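Local coordinates for protein tapirin (Caldicellulosiruptor kristjanssonii, PDB 6N2B) that probably binds cellulose through its beta-helical C-terminal domain, which also carries a calcium ion, and so helps a thermophilic bacterium attach to plant biomass, at residues S316-I330 against V336-K350. Numbering follows the deposited sequence.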
# COMPACT_ATOMS: atom_id res chain seq x y z
N SER A 316 4.75 -14.90 8.09
CA SER A 316 5.96 -14.10 8.19
C SER A 316 7.19 -14.98 8.39
O SER A 316 7.24 -15.79 9.32
CB SER A 316 5.86 -13.10 9.33
OG SER A 316 7.01 -12.27 9.32
N ASP A 317 8.17 -14.79 7.52
CA ASP A 317 9.47 -15.44 7.63
C ASP A 317 10.36 -14.78 8.69
O ASP A 317 11.53 -15.16 8.82
CB ASP A 317 10.16 -15.45 6.27
CG ASP A 317 9.49 -16.39 5.27
OD1 ASP A 317 8.64 -17.21 5.70
OD2 ASP A 317 9.80 -16.34 4.06
N GLY A 318 9.81 -13.80 9.43
CA GLY A 318 10.54 -13.04 10.43
C GLY A 318 9.71 -12.79 11.68
O GLY A 318 8.78 -13.54 11.97
N GLU A 319 10.03 -11.74 12.42
CA GLU A 319 9.50 -11.52 13.76
C GLU A 319 8.39 -10.47 13.70
O GLU A 319 8.63 -9.32 13.29
CB GLU A 319 10.62 -11.10 14.71
CG GLU A 319 10.24 -10.52 16.08
CD GLU A 319 11.46 -9.93 16.81
OE1 GLU A 319 12.38 -9.43 16.13
OE2 GLU A 319 11.53 -9.95 18.06
N VAL A 320 7.19 -10.86 14.10
CA VAL A 320 6.10 -9.92 14.27
C VAL A 320 6.27 -9.30 15.65
O VAL A 320 6.16 -10.00 16.66
CB VAL A 320 4.72 -10.59 14.14
CG1 VAL A 320 3.62 -9.55 14.30
CG2 VAL A 320 4.59 -11.32 12.80
N GLN A 321 6.57 -8.01 15.70
CA GLN A 321 6.61 -7.28 16.95
C GLN A 321 5.33 -6.48 17.11
O GLN A 321 4.88 -5.82 16.17
CB GLN A 321 7.79 -6.32 17.01
CG GLN A 321 9.15 -6.91 16.72
CD GLN A 321 10.19 -5.80 16.51
OE1 GLN A 321 10.58 -5.10 17.45
NE2 GLN A 321 10.62 -5.63 15.25
N VAL A 322 4.76 -6.53 18.30
CA VAL A 322 3.63 -5.71 18.67
C VAL A 322 4.05 -5.00 19.94
O VAL A 322 4.22 -5.64 20.98
CB VAL A 322 2.36 -6.56 18.88
CG1 VAL A 322 1.16 -5.69 19.24
CG2 VAL A 322 2.08 -7.38 17.64
N LYS A 323 4.26 -3.68 19.87
CA LYS A 323 4.80 -3.00 21.04
C LYS A 323 4.31 -1.55 21.09
O LYS A 323 3.64 -1.06 20.18
CB LYS A 323 6.33 -3.05 21.07
CG LYS A 323 7.01 -2.35 19.92
CD LYS A 323 8.42 -2.87 19.67
CE LYS A 323 9.29 -1.82 18.98
NZ LYS A 323 10.70 -2.27 18.78
N ASN A 324 4.68 -0.89 22.19
CA ASN A 324 4.38 0.51 22.46
C ASN A 324 2.88 0.79 22.31
O ASN A 324 2.47 1.75 21.66
CB ASN A 324 5.22 1.43 21.57
CG ASN A 324 6.69 1.32 21.89
OD1 ASN A 324 7.10 1.53 23.03
ND2 ASN A 324 7.50 0.94 20.90
N TYR A 325 2.08 -0.05 22.96
CA TYR A 325 0.62 0.01 23.08
C TYR A 325 -0.11 -0.43 21.82
O TYR A 325 -1.33 -0.23 21.72
CB TYR A 325 0.12 1.39 23.50
CG TYR A 325 0.58 1.76 24.88
CD1 TYR A 325 1.79 2.41 25.08
CD2 TYR A 325 -0.18 1.41 26.00
CE1 TYR A 325 2.24 2.74 26.36
CE2 TYR A 325 0.26 1.74 27.29
CZ TYR A 325 1.47 2.40 27.46
OH TYR A 325 1.92 2.73 28.72
N GLY A 326 0.57 -1.05 20.86
CA GLY A 326 -0.10 -1.53 19.68
C GLY A 326 -1.03 -2.70 19.97
O GLY A 326 -0.78 -3.52 20.85
N ASN A 327 -2.11 -2.78 19.19
CA ASN A 327 -3.12 -3.83 19.29
C ASN A 327 -3.13 -4.61 17.99
O ASN A 327 -3.38 -4.03 16.93
CB ASN A 327 -4.51 -3.24 19.52
CG ASN A 327 -4.81 -3.03 20.96
OD1 ASN A 327 -5.57 -3.79 21.56
ND2 ASN A 327 -4.22 -1.99 21.55
N PHE A 328 -2.90 -5.91 18.08
CA PHE A 328 -2.85 -6.75 16.89
C PHE A 328 -3.76 -7.96 17.09
O PHE A 328 -3.55 -8.72 18.03
CB PHE A 328 -1.42 -7.18 16.60
CG PHE A 328 -1.30 -8.07 15.42
CD1 PHE A 328 -2.09 -7.86 14.30
CD2 PHE A 328 -0.41 -9.14 15.42
CE1 PHE A 328 -1.99 -8.69 13.21
CE2 PHE A 328 -0.30 -9.97 14.33
CZ PHE A 328 -1.08 -9.75 13.22
N GLU A 329 -4.73 -8.14 16.19
CA GLU A 329 -5.66 -9.27 16.25
C GLU A 329 -5.50 -10.16 15.02
O GLU A 329 -5.48 -9.67 13.89
CB GLU A 329 -7.11 -8.80 16.32
CG GLU A 329 -7.41 -7.75 17.35
CD GLU A 329 -8.91 -7.62 17.57
OE1 GLU A 329 -9.68 -8.04 16.67
OE2 GLU A 329 -9.30 -7.11 18.65
N ILE A 330 -5.44 -11.47 15.24
CA ILE A 330 -5.40 -12.45 14.17
C ILE A 330 -6.77 -13.12 14.08
O ILE A 330 -7.21 -13.79 15.02
CB ILE A 330 -4.30 -13.49 14.40
CG1 ILE A 330 -2.95 -12.79 14.55
CG2 ILE A 330 -4.28 -14.50 13.26
CD1 ILE A 330 -1.86 -13.70 15.01
N VAL A 336 4.22 -17.60 11.70
CA VAL A 336 5.31 -16.64 11.76
C VAL A 336 6.52 -17.29 12.40
O VAL A 336 6.41 -18.32 13.07
CB VAL A 336 4.92 -15.36 12.53
CG1 VAL A 336 3.54 -14.90 12.13
CG2 VAL A 336 5.00 -15.59 14.03
N LYS A 337 7.69 -16.69 12.17
CA LYS A 337 8.91 -17.15 12.81
C LYS A 337 8.88 -16.83 14.30
O LYS A 337 9.22 -17.67 15.14
CB LYS A 337 10.13 -16.49 12.14
CG LYS A 337 11.52 -17.01 12.57
CD LYS A 337 11.74 -18.45 12.08
CE LYS A 337 13.21 -18.82 11.99
NZ LYS A 337 13.43 -20.28 12.23
N LYS A 338 8.48 -15.61 14.65
CA LYS A 338 8.48 -15.16 16.03
C LYS A 338 7.36 -14.15 16.21
O LYS A 338 7.05 -13.37 15.30
CB LYS A 338 9.84 -14.56 16.42
CG LYS A 338 10.09 -14.52 17.92
CD LYS A 338 11.41 -13.89 18.31
CE LYS A 338 11.58 -13.94 19.85
NZ LYS A 338 12.81 -13.29 20.40
N LEU A 339 6.72 -14.20 17.37
CA LEU A 339 5.82 -13.14 17.80
C LEU A 339 6.38 -12.62 19.10
O LEU A 339 6.62 -13.41 20.02
CB LEU A 339 4.39 -13.66 18.00
CG LEU A 339 3.47 -12.66 18.72
CD1 LEU A 339 3.21 -11.42 17.86
CD2 LEU A 339 2.17 -13.32 19.15
N THR A 340 6.64 -11.32 19.18
CA THR A 340 7.09 -10.74 20.43
C THR A 340 6.17 -9.57 20.76
O THR A 340 5.94 -8.70 19.92
CB THR A 340 8.58 -10.31 20.39
OG1 THR A 340 8.72 -8.98 19.88
CG2 THR A 340 9.38 -11.24 19.54
N VAL A 341 5.63 -9.58 21.97
CA VAL A 341 4.81 -8.49 22.48
C VAL A 341 5.58 -7.87 23.64
O VAL A 341 5.98 -8.57 24.58
CB VAL A 341 3.42 -8.99 22.91
CG1 VAL A 341 2.49 -7.82 23.21
CG2 VAL A 341 2.84 -9.85 21.81
N THR A 342 5.81 -6.56 23.57
CA THR A 342 6.60 -5.85 24.57
C THR A 342 5.97 -4.49 24.79
O THR A 342 5.11 -4.05 24.03
CB THR A 342 8.06 -5.66 24.12
OG1 THR A 342 8.48 -6.78 23.35
CG2 THR A 342 9.01 -5.48 25.31
N ASP A 343 6.43 -3.82 25.85
CA ASP A 343 6.20 -2.40 26.03
C ASP A 343 4.73 -2.04 25.85
O ASP A 343 4.37 -1.09 25.15
CB ASP A 343 7.10 -1.58 25.08
CG ASP A 343 8.58 -2.03 25.13
OD1 ASP A 343 9.22 -1.99 26.21
OD2 ASP A 343 9.10 -2.42 24.07
N ASN A 344 3.87 -2.84 26.48
CA ASN A 344 2.43 -2.63 26.59
C ASN A 344 1.67 -2.96 25.32
O ASN A 344 0.53 -2.52 25.16
CB ASN A 344 2.08 -1.20 27.00
CG ASN A 344 2.41 -0.94 28.43
OD1 ASN A 344 3.34 -0.20 28.74
ND2 ASN A 344 1.65 -1.56 29.33
N GLY A 345 2.24 -3.73 24.42
CA GLY A 345 1.49 -4.24 23.29
C GLY A 345 0.40 -5.21 23.73
O GLY A 345 0.24 -5.54 24.91
N ARG A 346 -0.37 -5.66 22.73
CA ARG A 346 -1.38 -6.70 22.93
C ARG A 346 -1.63 -7.42 21.62
O ARG A 346 -1.86 -6.79 20.59
CB ARG A 346 -2.70 -6.12 23.45
CG ARG A 346 -3.79 -7.17 23.49
CD ARG A 346 -4.92 -6.83 24.44
NE ARG A 346 -5.61 -5.60 24.08
CZ ARG A 346 -6.82 -5.27 24.51
NH1 ARG A 346 -7.48 -6.07 25.34
NH2 ARG A 346 -7.37 -4.12 24.12
N THR A 347 -1.60 -8.75 21.66
CA THR A 347 -1.95 -9.57 20.51
C THR A 347 -3.04 -10.53 20.94
O THR A 347 -2.84 -11.31 21.87
CB THR A 347 -0.75 -10.34 19.99
OG1 THR A 347 0.30 -9.42 19.67
CG2 THR A 347 -1.14 -11.12 18.75
N THR A 348 -4.18 -10.47 20.25
CA THR A 348 -5.33 -11.32 20.50
C THR A 348 -5.50 -12.32 19.37
O THR A 348 -5.62 -11.94 18.20
CB THR A 348 -6.60 -10.47 20.65
OG1 THR A 348 -6.44 -9.55 21.73
CG2 THR A 348 -7.81 -11.36 20.94
N ILE A 349 -5.52 -13.61 19.71
CA ILE A 349 -5.97 -14.65 18.80
C ILE A 349 -7.48 -14.74 18.96
O ILE A 349 -7.97 -15.09 20.04
CB ILE A 349 -5.28 -15.99 19.10
CG1 ILE A 349 -3.81 -15.76 19.44
CG2 ILE A 349 -5.44 -16.97 17.95
CD1 ILE A 349 -2.99 -15.10 18.32
N LYS A 350 -8.22 -14.40 17.92
CA LYS A 350 -9.67 -14.37 18.02
C LYS A 350 -10.24 -15.77 17.88
O LYS A 350 -9.58 -16.69 17.39
CB LYS A 350 -10.28 -13.46 16.96
CG LYS A 350 -9.90 -12.00 17.09
CD LYS A 350 -11.14 -11.11 17.11
CE LYS A 350 -11.80 -11.06 18.47
NZ LYS A 350 -13.23 -10.61 18.44
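Two successive coils of a parallel beta-helix lie against each other here, strand 319-322 pairing with 338-341 on one face and 327-330 with 346-349 on the next. Both pairs run parallel, their axes 4.5 and 4.7 Å apart. In the first, Val320 N donates to Lys338 O and Val320 O accepts from Thr340 N (2.9 Å), while Val322 N and O bond to Thr340 O and Thr342 N; the second pair repeats the ladder from Gly326 O to Lys350 N. Near the Asp317-Gly318 corner a beta bulge shifts the register by one residue, and the bonds to Gly318 O are weak.

Inside, aliphatic side chains stack in register, Val320 over Leu339, Val322 over Val341 and Ile330 over Ile349, and Val320 CG2 also reaches across the corner to Val336 CG1 (3.8 Å). The hydroxyl of Thr347 turns inward too, OG1 lying 3.4 Å from Val322 CG2 across the bend between the faces.

On the outer surface, Arg346 is bent at chi3 (62°) and grips Asn327 side-on, NE and NH2 both donating to the single atom OD1. NH2 lies in the carbonyl plane on a lone pair, whereas NE is tilted 32° from it.

The type I' turns 323-326 and 342-345 stack as well. Asn344 CB sits over the centre of the Tyr325 ring, 3.5 Å from the centroid, in a CH-pi contact, and its amide lies nearly parallel to the ring, 11° apart. Tyr306 of the preceding coil also meets Tyr325, and Asn324 ND2 bonds to Asn304, extending the stack of turns. Coils stacked in register, with an aliphatic interior, polar side chains outside and turns piled on turns, are characteristic of the right-handed parallel beta-helix.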